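Local atomic coordinates of N-alpha-acetyltransferase 35, NatC auxiliary subunit (Saccharomyces cerevisiae, PDB entry 6YGA), a protein that serves as the auxiliary subunit of the NatC N-terminal acetyltransferase, which acetylates the N-terminal methionine of the L-A virus Gag protein. Residues A560-F565 with Q725-K730. Sequence-based numbering, arbitrary orientation.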
ATOM      1  N   ALA B 560      -1.732   5.336  32.690  1.00 39.73           N
ATOM      2  CA  ALA B 560      -1.599   6.172  33.881  1.00 41.02           C
ATOM      3  C   ALA B 560      -0.923   5.424  35.024  1.00 42.07           C
ATOM      4  O   ALA B 560      -0.191   6.027  35.819  1.00 43.43           O
ATOM      5  CB  ALA B 560      -2.973   6.680  34.311  1.00 40.60           C
ATOM      6  N   ILE B 561      -1.156   4.113  35.124  1.00 42.51           N
ATOM      7  CA  ILE B 561      -0.440   3.302  36.103  1.00 43.50           C
ATOM      8  C   ILE B 561       1.046   3.259  35.767  1.00 44.33           C
ATOM      9  O   ILE B 561       1.899   3.413  36.649  1.00 45.84           O
ATOM     10  CB  ILE B 561      -1.057   1.892  36.175  1.00 40.74           C
ATOM     11  CG1 ILE B 561      -2.445   1.948  36.824  1.00 38.51           C
ATOM     12  CG2 ILE B 561      -0.141   0.933  36.925  1.00 35.98           C
ATOM     13  CD1 ILE B 561      -3.228   0.657  36.713  1.00 39.35           C
ATOM     14  N   LEU B 562       1.381   3.073  34.489  1.00 43.97           N
ATOM     15  CA  LEU B 562       2.785   3.045  34.090  1.00 43.87           C
ATOM     16  C   LEU B 562       3.467   4.376  34.386  1.00 44.74           C
ATOM     17  O   LEU B 562       4.596   4.408  34.890  1.00 46.20           O
ATOM     18  CB  LEU B 562       2.910   2.691  32.608  1.00 42.76           C
ATOM     19  CG  LEU B 562       2.501   1.262  32.244  1.00 41.79           C
ATOM     20  CD1 LEU B 562       2.410   1.077  30.740  1.00 40.66           C
ATOM     21  CD2 LEU B 562       3.475   0.265  32.850  1.00 44.13           C
ATOM     22  N   LYS B 563       2.795   5.492  34.086  1.00 43.01           N
ATOM     23  CA  LYS B 563       3.395   6.790  34.379  1.00 43.86           C
ATOM     24  C   LYS B 563       3.479   7.047  35.879  1.00 43.13           C
ATOM     25  O   LYS B 563       4.432   7.684  36.342  1.00 45.53           O
ATOM     26  CB  LYS B 563       2.623   7.915  33.688  1.00 42.92           C
ATOM     27  CG  LYS B 563       3.186   9.283  34.028  1.00 45.58           C
ATOM     28  CD  LYS B 563       2.590  10.409  33.215  1.00 48.65           C
ATOM     29  CE  LYS B 563       3.267  11.725  33.582  1.00 51.49           C
ATOM     30  NZ  LYS B 563       2.610  12.906  32.967  1.00 55.72           N
ATOM     31  N   SER B 564       2.514   6.547  36.656  1.00 39.38           N
ATOM     32  CA  SER B 564       2.583   6.717  38.105  1.00 40.93           C
ATOM     33  C   SER B 564       3.840   6.083  38.687  1.00 43.81           C
ATOM     34  O   SER B 564       4.377   6.577  39.684  1.00 45.10           O
ATOM     35  CB  SER B 564       1.343   6.126  38.773  1.00 41.44           C
ATOM     36  OG  SER B 564       0.163   6.776  38.337  1.00 41.35           O
ATOM     37  N   PHE B 565       4.320   4.992  38.091  1.00 44.02           N
ATOM     38  CA  PHE B 565       5.563   4.368  38.526  1.00 47.09           C
ATOM     39  C   PHE B 565       6.790   4.983  37.868  1.00 48.97           C
ATOM     40  O   PHE B 565       7.906   4.508  38.113  1.00 49.12           O
ATOM     41  CB  PHE B 565       5.526   2.865  38.240  1.00 45.93           C
ATOM     42  CG  PHE B 565       4.690   2.077  39.213  1.00 46.89           C
ATOM     43  CD1 PHE B 565       5.241   1.606  40.394  1.00 48.03           C
ATOM     44  CD2 PHE B 565       3.362   1.795  38.940  1.00 45.86           C
ATOM     45  CE1 PHE B 565       4.481   0.874  41.290  1.00 49.36           C
ATOM     46  CE2 PHE B 565       2.597   1.064  39.829  1.00 46.54           C
ATOM     47  CZ  PHE B 565       3.158   0.602  41.007  1.00 49.63           C
ATOM     48  N   GLN B 725       0.128  -2.813  26.296  1.00 38.11           N
ATOM     49  CA  GLN B 725       1.245  -1.991  26.758  1.00 38.38           C
ATOM     50  C   GLN B 725       2.103  -2.842  27.687  1.00 40.16           C
ATOM     51  O   GLN B 725       1.761  -3.045  28.855  1.00 40.71           O
ATOM     52  CB  GLN B 725       0.734  -0.732  27.450  1.00 37.30           C
ATOM     53  CG  GLN B 725      -0.141   0.142  26.556  1.00 37.50           C
ATOM     54  CD  GLN B 725      -0.679   1.372  27.266  1.00 38.54           C
ATOM     55  OE1 GLN B 725       0.082   2.211  27.748  1.00 39.32           O
ATOM     56  NE2 GLN B 725      -2.001   1.483  27.330  1.00 35.97           N
ATOM     57  N   THR B 726       3.230  -3.330  27.169  1.00 37.80           N
ATOM     58  CA  THR B 726       4.022  -4.371  27.808  1.00 39.76           C
ATOM     59  C   THR B 726       5.343  -3.819  28.327  1.00 40.72           C
ATOM     60  O   THR B 726       6.028  -3.059  27.635  1.00 39.66           O
ATOM     61  CB  THR B 726       4.291  -5.515  26.823  1.00 42.53           C
ATOM     62  OG1 THR B 726       3.058  -5.910  26.209  1.00 44.05           O
ATOM     63  CG2 THR B 726       4.912  -6.714  27.530  1.00 40.81           C
ATOM     64  N   LEU B 727       5.694  -4.204  29.553  1.00 42.44           N
ATOM     65  CA  LEU B 727       7.007  -3.902  30.106  1.00 45.40           C
ATOM     66  C   LEU B 727       8.042  -4.821  29.484  1.00 50.03           C
ATOM     67  O   LEU B 727       7.758  -5.983  29.196  1.00 52.67           O
ATOM     68  CB  LEU B 727       7.014  -4.086  31.623  1.00 47.38           C
ATOM     69  CG  LEU B 727       6.308  -2.999  32.421  1.00 48.31           C
ATOM     70  CD1 LEU B 727       6.446  -3.249  33.909  1.00 50.26           C
ATOM     71  CD2 LEU B 727       6.888  -1.657  32.038  1.00 47.88           C
ATOM     72  N   ARG B 728       9.248  -4.298  29.283  1.00 50.07           N
ATOM     73  CA  ARG B 728      10.346  -5.116  28.791  1.00 55.25           C
ATOM     74  C   ARG B 728      11.654  -4.544  29.314  1.00 56.45           C
ATOM     75  O   ARG B 728      11.842  -3.325  29.339  1.00 53.64           O
ATOM     76  CB  ARG B 728      10.352  -5.199  27.259  1.00 59.91           C
ATOM     77  CG  ARG B 728       9.743  -6.495  26.740  1.00 67.32           C
ATOM     78  CD  ARG B 728       9.410  -6.452  25.262  1.00 72.36           C
ATOM     79  NE  ARG B 728       8.452  -7.500  24.916  1.00 76.01           N
ATOM     80  CZ  ARG B 728       7.924  -7.671  23.708  1.00 76.53           C
ATOM     81  NH1 ARG B 728       8.259  -6.862  22.711  1.00 76.19           N
ATOM     82  NH2 ARG B 728       7.056  -8.652  23.498  1.00 76.12           N
ATOM     83  N   ILE B 729      12.544  -5.435  29.754  1.00 60.72           N
ATOM     84  CA  ILE B 729      13.828  -5.010  30.290  1.00 67.42           C
ATOM     85  C   ILE B 729      14.676  -4.418  29.174  1.00 74.07           C
ATOM     86  O   ILE B 729      14.742  -4.961  28.061  1.00 73.38           O
ATOM     87  CB  ILE B 729      14.541  -6.191  30.973  1.00 69.00           C
ATOM     88  CG1 ILE B 729      13.733  -6.674  32.180  1.00 66.82           C
ATOM     89  CG2 ILE B 729      15.954  -5.803  31.385  1.00 70.65           C
ATOM     90  CD1 ILE B 729      14.434  -7.735  32.997  1.00 67.67           C
ATOM     91  N   LYS B 730      15.327  -3.297  29.465  1.00 81.01           N
ATOM     92  CA  LYS B 730      16.150  -2.603  28.482  1.00 87.78           C
ATOM     93  C   LYS B 730      17.449  -3.361  28.212  1.00 91.12           C
ATOM     94  O   LYS B 730      17.909  -3.441  27.072  1.00 93.33           O
ATOM     95  CB  LYS B 730      16.456  -1.183  28.961  1.00 94.01           C
ATOM     96  CG  LYS B 730      16.781  -0.194  27.858  1.00 97.25           C
ATOM     97  CD  LYS B 730      16.902   1.211  28.426  1.00 98.01           C
ATOM     98  CE  LYS B 730      15.680   1.562  29.264  1.00 98.74           C
ATOM     99  NZ  LYS B 730      15.769   2.922  29.864  1.00 99.35           N
TER
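L562, near the end of helix 511-564, spreads its two methyl groups over two side chains of strand 724-729, Q725 and L727. CD1 lies 4.1 Å from Q725 CB and 4.0 Å from Q725 OE1. It therefore meets both the root of the glutamine and one corner of its amide. The extended Q725 chain crosses the leucine at a slant. Its polar end is turned to E555, about two turns earlier in the helix of L562, to which NE2 donates a hydrogen bond. That bond probably fixes which way round the amide sits, with OE1 on the side of the leucine methyl. The other branch, L562 CD2, touches L727 CD2 at 4.0 Å. These two leucines run past each other in opposite directions and meet through single methyl groups. In L562, chi1 of -68° puts CG beside the backbone N, and chi2 of 169° then sends CD1 to Q725 and CD2 to L727. No hydrogen bond links the two segments, and the backbones stay well apart, with 9.0 Å between L562 CA and Q725 CA. Helix 668-701 packs against both: I692 touches L562, and L696 touches L727. N688 of that helix also donates to the backbone O of Q725. This is helix-to-strand side-chain packing, one leucine pair and one methyl against a glutamine. It joins the long helix's C-terminal end to the last strand of a two-stranded antiparallel hairpin, 708-713 with 724-729.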